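Local coordinates for protein ochratoxinase (Aspergillus niger, PDB 4C65) that hydrolyses the amide bond of the mycotoxin ochratoxin A, releasing ochratoxin alpha and L-phenylalanine as a zinc-dependent carboxypeptidase of the amidohydrolase superfamily, at residues 116-120 and 138-142; 196-202 and 238-242; 101-105 and 131-135; 321-325 and 350-356. One frame throughout, in Å; residues are numbered along the deposited sequence.

From the N terminus, interaction 3 opens first, on helix 90-106, and interaction 1 opens at 116-120, just past strand 109-114. Interaction 3 then closes at 131-135 and interaction 1 at 138-142, so the two loops cross, both spanning helix 119-127 on the way to strand 135-138. Interaction 2 follows in series, joining the end of helix 185-198 to the turn before strand 242-246; it touches interaction 1 through the backbone of Ser-138 and Lys-201. Interaction 4, last in the chain, joins helix 304-327 to helix 344-354. It lies across the chain's centre from the other three, its centre about 28 to 30 Å from theirs.

Interaction 1. Residues 116-120 and 138-142; sequences AGYGC and SSGAA
Gly-117 and Gly-140 join the two segments through one backbone hydrogen bond, Gly-117 N to Gly-140 O at 3.2 Å. Both glycines have positive phi, and at Gly-117 (phi 143°) the backbone could hardly accommodate a CB. The backbones also approach at Ala-116 with Ala-142 and at Gly-119 with Ser-138. The carbonyl of Gly-140 is held from both faces: Gly-117 N lies above its plane on one side, and the hydroxyl of Ser-139, 3.1 Å away from OG to Gly-140 O, donates from the other.

Ser-138 carries most of the side-chain contact. With Ser-138 OG anti to the backbone N (chi1 180°), this OG accepts from Gly-140 N, two residues on, at 3.1 Å, an ST turn, while Ser-138 CB meets Cys-120 SG at 3.6 Å. A water bridges the two segments. It donates to Gly-117 O at 2.8 Å and, over a longer distance, to Ser-138 OG, and accepts from Cys-120 N at 2.9 Å. At the other end the methyls of Ala-116 and Ala-142 meet, CB to CB, at 3.9 Å.

Asp-114, at the end of strand 109-114, bonds to both Ser-138 OG and Ala-116 N. The contact thus spans the start of helix 119-127 and the loop leaving strand 135-138, with the Ser-139 side chain about 4 Å from that of the zinc-bridging Lys-204 on strand 203-206.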
loop_
_atom_site.group_PDB
_atom_site.type_symbol
_atom_site.label_atom_id
_atom_site.label_comp_id
_atom_site.label_asym_id
_atom_site.label_seq_id
_atom_site.Cartn_x
_atom_site.Cartn_y
_atom_site.Cartn_z
ATOM N N ALA A 116 -2.874 0.306 29.900
ATOM C CA ALA A 116 -2.307 0.024 28.589
ATOM C C ALA A 116 -2.447 -1.459 28.326
ATOM O O ALA A 116 -1.883 -2.274 29.054
ATOM C CB ALA A 116 -0.843 0.420 28.541
ATOM N N GLY A 117 -3.177 -1.844 27.306
ATOM C CA GLY A 117 -3.230 -3.257 26.964
ATOM C C GLY A 117 -4.576 -3.740 26.476
ATOM O O GLY A 117 -5.345 -2.985 25.871
ATOM N N TYR A 118 -4.879 -4.992 26.777
ATOM C CA TYR A 118 -6.006 -5.679 26.175
ATOM C C TYR A 118 -7.171 -5.840 27.142
ATOM O O TYR A 118 -7.933 -6.800 27.045
ATOM C CB TYR A 118 -5.521 -7.055 25.699
ATOM C CG TYR A 118 -4.441 -7.015 24.660
ATOM C CD1 TYR A 118 -4.677 -6.433 23.423
ATOM C CD2 TYR A 118 -3.176 -7.516 24.917
ATOM C CE1 TYR A 118 -3.682 -6.360 22.466
ATOM C CE2 TYR A 118 -2.186 -7.491 23.958
ATOM C CZ TYR A 118 -2.441 -6.921 22.728
ATOM O OH TYR A 118 -1.456 -6.869 21.758
ATOM N N GLY A 119 -7.292 -4.929 28.093
ATOM C CA GLY A 119 -8.354 -4.995 29.086
ATOM C C GLY A 119 -9.731 -5.042 28.487
ATOM O O GLY A 119 -10.611 -5.729 28.980
ATOM N N CYS A 120 -9.951 -4.243 27.453
ATOM C CA CYS A 120 -11.262 -4.194 26.805
ATOM C C CYS A 120 -11.584 -5.525 26.191
ATOM O O CYS A 120 -12.718 -6.019 26.282
ATOM C CB CYS A 120 -11.265 -3.172 25.689
ATOM S SG CYS A 120 -11.095 -1.469 26.214
ATOM N N SER A 138 -10.772 -0.181 31.221
ATOM C CA SER A 138 -9.574 -0.154 30.427
ATOM C C SER A 138 -9.483 1.119 29.600
ATOM O O SER A 138 -10.482 1.656 29.149
ATOM C CB SER A 138 -9.538 -1.380 29.501
ATOM O OG SER A 138 -8.370 -1.394 28.694
ATOM N N SER A 139 -8.247 1.574 29.408
ATOM C CA SER A 139 -7.945 2.696 28.543
ATOM C C SER A 139 -7.824 2.265 27.070
ATOM O O SER A 139 -7.741 3.117 26.171
ATOM C CB SER A 139 -6.625 3.303 28.985
ATOM O OG SER A 139 -5.621 2.306 28.901
ATOM N N GLY A 140 -7.817 0.952 26.820
ATOM C CA GLY A 140 -7.382 0.440 25.531
ATOM C C GLY A 140 -5.896 0.745 25.453
ATOM O O GLY A 140 -5.158 0.480 26.416
ATOM N N ALA A 141 -5.455 1.319 24.341
ATOM C CA ALA A 141 -4.050 1.685 24.180
ATOM C C ALA A 141 -3.709 2.959 24.942
ATOM O O ALA A 141 -4.531 3.868 25.032
ATOM C CB ALA A 141 -3.744 1.891 22.729
ATOM N N ALA A 142 -2.527 2.993 25.554
ATOM C CA ALA A 142 -1.972 4.246 26.064
ATOM C C ALA A 142 -1.654 5.084 24.839
ATOM O O ALA A 142 -1.130 4.547 23.850
ATOM C CB ALA A 142 -0.707 3.991 26.871
HETATM O O HOH W 1 -8.167 -2.793 25.713
#

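Interaction 2. Residues 196-202 and 238-242; sequences IRRGAKV and QNRIV
The guanidinium of Arg-240 has Ile-196 over one face, CD1 lying 3.4 Å from NE, and backbone carbonyls around its edge. Side-on, NE and NH2 both grip Ala-200 O, at 2.8 Å from Arg-240 NE and 2.7 Å from Arg-240 NH2. The NE bond lies in the carbonyl plane on a lone pair, whereas NH2 is tilted 29° from it. On the remaining corner NH1 donates to Gln-238 O at 2.7 Å, nearly straight at 166°. All three bonds run close to the guanidinium plane, so its rotation is fixed.

A bend at chi2 (65°) folds the arginine back toward its own turn, which is how one group can bond both loops while its CG rests on Lys-201 O at 3.6 Å. Farther along, Val-202 CG2 packs on Ile-241 O at 3.4 Å.

Both loops follow helices that end in Schellman motifs, at Gly-199 and Asn-239. The positive charge thus sits among carbonyls near two helix C termini, probably a favourable electrostatic setting. Helices 185-198 and 225-237 lead here into the adjacent parallel strands 203-206 and 242-246, so the arginine joins neighbouring helix-to-strand loops of the twisted TIM barrel.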
loop_
_atom_site.group_PDB
_atom_site.type_symbol
_atom_site.label_atom_id
_atom_site.label_comp_id
_atom_site.label_asym_id
_atom_site.label_seq_id
_atom_site.Cartn_x
_atom_site.Cartn_y
_atom_site.Cartn_z
ATOM N N ILE A 196 -12.206 4.316 22.596
ATOM C CA ILE A 196 -13.642 4.252 22.918
ATOM C C ILE A 196 -14.284 3.132 22.093
ATOM O O ILE A 196 -15.123 2.391 22.596
ATOM C CB ILE A 196 -14.371 5.559 22.601
ATOM C CG1 ILE A 196 -13.802 6.724 23.421
ATOM C CG2 ILE A 196 -15.853 5.410 22.853
ATOM C CD1 ILE A 196 -14.077 6.628 24.905
ATOM N N ARG A 197 -13.876 3.036 20.827
ATOM C CA ARG A 197 -14.360 1.984 19.923
ATOM C C ARG A 197 -14.260 0.583 20.523
ATOM O O ARG A 197 -15.189 -0.207 20.363
ATOM C CB ARG A 197 -13.612 1.998 18.610
ATOM C CG ARG A 197 -14.266 1.189 17.504
ATOM C CD ARG A 197 -13.481 1.351 16.223
ATOM N NE ARG A 197 -14.209 0.794 15.113
ATOM C CZ ARG A 197 -14.346 -0.495 14.856
ATOM N NH1 ARG A 197 -13.694 -1.416 15.543
ATOM N NH2 ARG A 197 -15.108 -0.847 13.861
ATOM N N ARG A 198 -13.151 0.307 21.228
ATOM C CA ARG A 198 -12.912 -1.021 21.862
ATOM C C ARG A 198 -13.626 -1.131 23.195
ATOM O O ARG A 198 -13.667 -2.194 23.784
ATOM C CB ARG A 198 -11.387 -1.445 21.914
ATOM C CG ARG A 198 -10.525 -0.389 21.348
ATOM C CD ARG A 198 -9.081 -0.681 21.303
ATOM N NE ARG A 198 -8.461 -1.773 22.018
ATOM C CZ ARG A 198 -7.168 -1.782 22.308
ATOM N NH1 ARG A 198 -6.382 -0.761 21.968
ATOM N NH2 ARG A 198 -6.628 -2.806 22.932
ATOM N N GLY A 199 -14.263 -0.059 23.658
ATOM C CA GLY A 199 -14.969 -0.075 24.939
ATOM C C GLY A 199 -14.217 0.565 26.090
ATOM O O GLY A 199 -14.562 0.355 27.255
ATOM N N ALA A 200 -13.199 1.354 25.785
ATOM C CA ALA A 200 -12.417 1.968 26.836
ATOM C C ALA A 200 -13.301 2.822 27.750
ATOM O O ALA A 200 -14.157 3.561 27.291
ATOM C CB ALA A 200 -11.299 2.797 26.251
ATOM N N LYS A 201 -13.105 2.655 29.049
ATOM C CA LYS A 201 -13.840 3.411 30.051
ATOM C C LYS A 201 -12.954 4.478 30.700
ATOM O O LYS A 201 -13.393 5.197 31.587
ATOM C CB LYS A 201 -14.422 2.462 31.084
ATOM C CG LYS A 201 -15.738 1.875 30.614
ATOM C CD LYS A 201 -16.182 0.732 31.492
ATOM C CE LYS A 201 -17.372 -0.033 30.858
ATOM N NZ LYS A 201 -18.334 -0.509 31.879
ATOM N N VAL A 202 -11.722 4.581 30.246
ATOM C CA VAL A 202 -10.875 5.678 30.612
ATOM C C VAL A 202 -9.949 5.955 29.435
ATOM O O VAL A 202 -9.798 5.105 28.552
ATOM C CB VAL A 202 -10.108 5.372 31.916
ATOM C CG1 VAL A 202 -9.087 4.259 31.728
ATOM C CG2 VAL A 202 -9.420 6.638 32.446
ATOM N N GLN A 238 -17.625 11.590 25.555
ATOM C CA GLN A 238 -18.173 10.293 25.806
ATOM C C GLN A 238 -18.120 9.943 27.304
ATOM O O GLN A 238 -18.210 8.774 27.683
ATOM C CB GLN A 238 -17.433 9.224 24.970
ATOM C CG GLN A 238 -17.387 9.499 23.473
ATOM C CD GLN A 238 -18.764 9.698 22.891
ATOM O OE1 GLN A 238 -19.698 8.954 23.195
ATOM N NE2 GLN A 238 -18.891 10.665 22.021
ATOM N N ASN A 239 -18.007 10.959 28.152
ATOM C CA ASN A 239 -18.000 10.768 29.596
ATOM C C ASN A 239 -16.858 9.930 30.118
ATOM O O ASN A 239 -17.030 9.129 31.056
ATOM C CB ASN A 239 -19.347 10.222 30.094
ATOM C CG ASN A 239 -20.210 11.307 30.715
ATOM O OD1 ASN A 239 -20.156 12.465 30.321
ATOM N ND2 ASN A 239 -21.058 10.916 31.626
ATOM N N ARG A 240 -15.683 10.108 29.507
ATOM C CA ARG A 240 -14.461 9.535 30.046
ATOM C C ARG A 240 -13.595 10.694 30.597
ATOM O O ARG A 240 -13.646 11.806 30.098
ATOM C CB ARG A 240 -13.689 8.804 28.994
ATOM C CG ARG A 240 -14.092 7.363 28.793
ATOM C CD ARG A 240 -15.505 7.201 28.267
ATOM N NE ARG A 240 -15.694 5.839 27.798
ATOM C CZ ARG A 240 -16.810 5.355 27.263
ATOM N NH1 ARG A 240 -17.892 6.102 27.126
ATOM N NH2 ARG A 240 -16.812 4.105 26.842
ATOM N N ILE A 241 -12.782 10.384 31.596
ATOM C CA ILE A 241 -11.718 11.263 31.992
ATOM C C ILE A 241 -10.366 10.709 31.494
ATOM O O ILE A 241 -10.289 9.579 30.995
ATOM C CB ILE A 241 -11.677 11.436 33.498
ATOM C CG1 ILE A 241 -11.441 10.093 34.186
ATOM C CG2 ILE A 241 -12.960 12.113 33.971
ATOM C CD1 ILE A 241 -10.866 10.225 35.572
ATOM N N VAL A 242 -9.339 11.556 31.550
ATOM C CA VAL A 242 -8.041 11.192 31.051
ATOM C C VAL A 242 -7.123 11.046 32.228
ATOM O O VAL A 242 -7.110 11.871 33.143
ATOM C CB VAL A 242 -7.483 12.256 30.096
ATOM C CG1 VAL A 242 -6.043 11.951 29.743
ATOM C CG2 VAL A 242 -8.338 12.362 28.854
#

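Interaction 3. Residues 101-105 and 131-135; sequences CWEAL and IVGPN
The backbone of Cys-101 comes nearest the loop, opposed to Gly-133, and Cys-101 CB is 3.4 Å from Val-132 O, where the extended chain of 131-135 runs past the helix. Its carbonyl oxygen has two uses: it accepts the helical bond from Leu-105 N, and it receives a CA-H...O contact from Gly-133, with CA 3.6 Å from Cys-101 O and an angle of 149° at the hydrogen. The lack of a side chain on Gly-133 lets the two backbones come this close. Pro-134 CD lies beside the same oxygen, 3.7 Å from Cys-101 O.

The CB of Trp-102 points away from the loop. Its NE1 bonds to Pro-428 O, and its ring meets Trp-429 of the same chain and Trp-429 of a neighbouring subunit edge-to-face. Ala-104, one turn on from Cys-101, brings its methyl to the proline ring, CB to Pro-134 CG at 3.8 Å.

Leu-105, with CG anti to the backbone N (chi1 -156°), reaches the loop with its branches, CD1 lying 3.8 Å from Gly-133 O. That carbonyl oxygen is also bonded by Lys-416 NZ. The side chains of Leu-105 and Val-132 cross at about a right angle, although the placing of Leu-105 CD2 against Val-132 is doubtful.

The loop passing over helix 90-106 is the last part of a beta-alpha-beta crossover, strand 109-114 to helix 119-127 to strand 135-138. The contact therefore belongs to the helical layer of the TIM-barrel domain, beside a subunit interface to which Trp-102 contributes.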
loop_
_atom_site.group_PDB
_atom_site.type_symbol
_atom_site.label_atom_id
_atom_site.label_comp_id
_atom_site.label_asym_id
_atom_site.label_seq_id
_atom_site.Cartn_x
_atom_site.Cartn_y
_atom_site.Cartn_z
ATOM N N CYS A 101 -6.184 -12.422 35.906
ATOM C CA CYS A 101 -7.489 -12.009 36.381
ATOM C C CYS A 101 -8.061 -12.959 37.441
ATOM O O CYS A 101 -8.719 -12.504 38.402
ATOM C CB CYS A 101 -8.445 -11.902 35.217
ATOM S SG CYS A 101 -8.076 -10.479 34.192
ATOM N N TRP A 102 -7.824 -14.249 37.280
ATOM C CA TRP A 102 -8.259 -15.215 38.286
ATOM C C TRP A 102 -7.569 -14.950 39.613
ATOM O O TRP A 102 -8.206 -14.918 40.678
ATOM C CB TRP A 102 -7.937 -16.648 37.829
ATOM C CG TRP A 102 -8.451 -17.680 38.760
ATOM C CD1 TRP A 102 -9.691 -18.233 38.762
ATOM C CD2 TRP A 102 -7.751 -18.257 39.871
ATOM N NE1 TRP A 102 -9.822 -19.091 39.814
ATOM C CE2 TRP A 102 -8.636 -19.143 40.500
ATOM C CE3 TRP A 102 -6.468 -18.113 40.387
ATOM C CZ2 TRP A 102 -8.269 -19.902 41.617
ATOM C CZ3 TRP A 102 -6.108 -18.844 41.483
ATOM C CH2 TRP A 102 -7.001 -19.728 42.099
ATOM N N GLU A 103 -6.261 -14.731 39.536
ATOM C CA GLU A 103 -5.449 -14.496 40.707
ATOM C C GLU A 103 -5.895 -13.204 41.404
ATOM O O GLU A 103 -5.973 -13.132 42.635
ATOM C CB GLU A 103 -3.986 -14.378 40.307
ATOM C CG GLU A 103 -3.266 -15.640 39.854
ATOM C CD GLU A 103 -3.066 -16.690 40.927
ATOM O OE1 GLU A 103 -3.202 -16.333 42.112
ATOM O OE2 GLU A 103 -2.736 -17.873 40.586
ATOM N N ALA A 104 -6.180 -12.185 40.621
ATOM C CA ALA A 104 -6.609 -10.883 41.192
ATOM C C ALA A 104 -7.838 -11.051 42.073
ATOM O O ALA A 104 -7.917 -10.504 43.149
ATOM C CB ALA A 104 -6.915 -9.907 40.061
ATOM N N LEU A 105 -8.806 -11.810 41.558
ATOM C CA LEU A 105 -10.082 -11.949 42.208
ATOM C C LEU A 105 -9.936 -12.788 43.491
ATOM O O LEU A 105 -10.548 -12.475 44.492
ATOM C CB LEU A 105 -11.079 -12.561 41.239
ATOM C CG LEU A 105 -12.561 -12.302 41.462
ATOM C CD1 LEU A 105 -12.881 -10.819 41.535
ATOM C CD2 LEU A 105 -13.339 -12.970 40.356
ATOM N N ILE A 131 -14.369 -16.680 31.568
ATOM C CA ILE A 131 -13.393 -16.616 32.652
ATOM C C ILE A 131 -13.919 -15.716 33.756
ATOM O O ILE A 131 -15.003 -15.162 33.666
ATOM C CB ILE A 131 -11.986 -16.127 32.179
ATOM C CG1 ILE A 131 -12.051 -14.717 31.627
ATOM C CG2 ILE A 131 -11.419 -17.074 31.128
ATOM C CD1 ILE A 131 -10.701 -14.067 31.520
ATOM N N VAL A 132 -13.113 -15.560 34.780
ATOM C CA VAL A 132 -13.453 -14.763 35.914
ATOM C C VAL A 132 -12.411 -13.664 36.089
ATOM O O VAL A 132 -11.248 -13.819 35.696
ATOM C CB VAL A 132 -13.333 -15.763 37.110
ATOM C CG1 VAL A 132 -13.080 -15.076 38.436
ATOM C CG2 VAL A 132 -14.503 -16.742 37.195
ATOM N N GLY A 133 -12.805 -12.546 36.685
ATOM C CA GLY A 133 -11.834 -11.512 37.012
ATOM C C GLY A 133 -12.493 -10.311 37.641
ATOM O O GLY A 133 -13.706 -10.323 37.873
ATOM N N PRO A 134 -11.707 -9.255 37.905
ATOM C CA PRO A 134 -12.305 -8.026 38.388
ATOM C C PRO A 134 -13.103 -7.309 37.304
ATOM O O PRO A 134 -13.011 -7.663 36.124
ATOM C CB PRO A 134 -11.111 -7.170 38.779
ATOM C CG PRO A 134 -9.910 -8.046 38.637
ATOM C CD PRO A 134 -10.257 -9.190 37.783
ATOM N N ASN A 135 -13.926 -6.350 37.726
ATOM C CA ASN A 135 -14.431 -5.370 36.823
ATOM C C ASN A 135 -13.229 -4.712 36.200
ATOM O O ASN A 135 -12.327 -4.264 36.930
ATOM C CB ASN A 135 -15.251 -4.334 37.571
ATOM C CG ASN A 135 -16.558 -4.901 38.074
ATOM O OD1 ASN A 135 -17.443 -5.201 37.292
ATOM N ND2 ASN A 135 -16.691 -5.028 39.387
#

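Interaction 4. Residues 321-325 and 350-356; sequences YQGAI and AVERGGM
Tyr-321 sets its CG anti to the backbone N (chi1 -165°), which carries the ring across to helix 344-354, while Gln-322, extended beyond CG, runs outward to the end of that helix. There the amide NE2 donates to Arg-353 O at 2.9 Å, almost straight (167°) and nearly along the C=O axis, with the acceptor in the amide plane.

The phenol ring has Gly-354 CA over one face, 4.2 Å from Tyr-321 CD2, and Ile-325 CD1 lies over the same face, toward the rim. Farther out, Tyr-321 OH meets Ala-350 CB at 3.8 Å. Ile-325 wedges its CD1 tightly against Gly-354, 3.4 Å from the glycine CA, and also touches Met-356 CG at 3.9 Å; the two side chains cross at about a right angle.

The axes of the short helical segments 321-325 and 350-354 come within 10.1 Å, at 108° between their N-to-C directions, meeting where a wider pi-type turn ends helix 344-354 and Gly-355 leaves it with positive phi. Ile-331 of strand 331-332 touches Tyr-321, Ile-325 and Met-356. The contact is thus mainly apolar, fitted round a glycine with no side chain, and a single directional amide bond at its rim fixes how Gln-322 is turned.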
loop_
_atom_site.group_PDB
_atom_site.type_symbol
_atom_site.label_atom_id
_atom_site.label_comp_id
_atom_site.label_asym_id
_atom_site.label_seq_id
_atom_site.Cartn_x
_atom_site.Cartn_y
_atom_site.Cartn_z
ATOM N N TYR A 321 4.621 12.345 47.182
ATOM C CA TYR A 321 3.552 11.483 47.702
ATOM C C TYR A 321 3.185 11.873 49.122
ATOM O O TYR A 321 2.019 12.086 49.434
ATOM C CB TYR A 321 3.996 10.008 47.671
ATOM C CG TYR A 321 2.906 8.955 47.837
ATOM C CD1 TYR A 321 1.542 9.264 47.683
ATOM C CD2 TYR A 321 3.249 7.628 48.095
ATOM C CE1 TYR A 321 0.561 8.282 47.820
ATOM C CE2 TYR A 321 2.278 6.639 48.223
ATOM C CZ TYR A 321 0.945 6.962 48.075
ATOM O OH TYR A 321 0.003 5.981 48.200
ATOM N N GLN A 322 4.197 11.969 49.975
ATOM C CA GLN A 322 3.983 12.335 51.373
ATOM C C GLN A 322 3.318 13.699 51.449
ATOM O O GLN A 322 2.408 13.906 52.253
ATOM C CB GLN A 322 5.307 12.354 52.138
ATOM C CG GLN A 322 5.892 10.973 52.369
ATOM C CD GLN A 322 7.308 11.001 52.890
ATOM O OE1 GLN A 322 7.958 12.049 52.930
ATOM N NE2 GLN A 322 7.802 9.855 53.286
ATOM N N GLY A 323 3.799 14.629 50.628
ATOM C CA GLY A 323 3.275 15.984 50.635
ATOM C C GLY A 323 1.815 16.029 50.225
ATOM O O GLY A 323 1.021 16.774 50.809
ATOM N N ALA A 324 1.463 15.225 49.235
ATOM C CA ALA A 324 0.102 15.187 48.740
ATOM C C ALA A 324 -0.833 14.587 49.769
ATOM O O ALA A 324 -1.987 14.997 49.879
ATOM C CB ALA A 324 0.029 14.411 47.440
ATOM N N ILE A 325 -0.348 13.600 50.507
ATOM C CA ILE A 325 -1.145 12.989 51.571
ATOM C C ILE A 325 -1.378 14.032 52.662
ATOM O O ILE A 325 -2.506 14.228 53.091
ATOM C CB ILE A 325 -0.455 11.735 52.144
ATOM C CG1 ILE A 325 -0.521 10.603 51.119
ATOM C CG2 ILE A 325 -1.101 11.291 53.463
ATOM C CD1 ILE A 325 0.505 9.507 51.334
ATOM N N ALA A 350 1.611 2.755 50.921
ATOM C CA ALA A 350 0.766 3.879 51.310
ATOM C C ALA A 350 0.937 4.222 52.797
ATOM O O ALA A 350 1.011 5.398 53.178
ATOM C CB ALA A 350 -0.677 3.571 51.013
ATOM N N VAL A 351 1.043 3.186 53.631
ATOM C CA VAL A 351 1.244 3.370 55.056
ATOM C C VAL A 351 2.703 3.695 55.364
ATOM O O VAL A 351 3.003 4.737 55.936
ATOM C CB VAL A 351 0.799 2.114 55.859
ATOM C CG1 VAL A 351 1.143 2.243 57.338
ATOM C CG2 VAL A 351 -0.695 1.869 55.669
ATOM N N GLU A 352 3.603 2.812 54.957
ATOM C CA GLU A 352 5.004 2.871 55.402
ATOM C C GLU A 352 5.892 3.880 54.677
ATOM O O GLU A 352 6.913 4.269 55.200
ATOM C CB GLU A 352 5.636 1.481 55.314
ATOM C CG GLU A 352 4.962 0.477 56.242
ATOM C CD GLU A 352 5.563 -0.914 56.187
ATOM O OE1 GLU A 352 6.603 -1.109 55.529
ATOM O OE2 GLU A 352 4.991 -1.828 56.829
ATOM N N ARG A 353 5.502 4.294 53.477
ATOM C CA ARG A 353 6.208 5.332 52.744
ATOM C C ARG A 353 5.410 6.631 52.707
ATOM O O ARG A 353 5.952 7.709 52.918
ATOM C CB ARG A 353 6.468 4.889 51.310
ATOM C CG ARG A 353 7.445 3.758 51.145
ATOM C CD ARG A 353 8.878 4.231 51.309
ATOM N NE ARG A 353 9.719 3.168 51.870
ATOM C CZ ARG A 353 11.008 2.912 51.605
ATOM N NH1 ARG A 353 11.733 3.647 50.738
ATOM N NH2 ARG A 353 11.611 1.883 52.226
ATOM N N GLY A 354 4.131 6.535 52.393
ATOM C CA GLY A 354 3.289 7.716 52.264
ATOM C C GLY A 354 2.955 8.352 53.592
ATOM O O GLY A 354 2.847 9.565 53.692
ATOM N N GLY A 355 2.788 7.518 54.610
ATOM C CA GLY A 355 2.409 7.982 55.930
ATOM C C GLY A 355 0.910 7.946 56.178
ATOM O O GLY A 355 0.420 8.575 57.123
ATOM N N MET A 356 0.171 7.214 55.338
ATOM C CA MET A 356 -1.264 6.989 55.577
ATOM C C MET A 356 -1.490 6.102 56.788
ATOM O O MET A 356 -0.631 5.293 57.133
ATOM C CB MET A 356 -1.906 6.302 54.380
ATOM C CG MET A 356 -2.023 7.186 53.152
ATOM S SD MET A 356 -3.190 6.485 51.983
ATOM C CE MET A 356 -2.991 7.586 50.595
#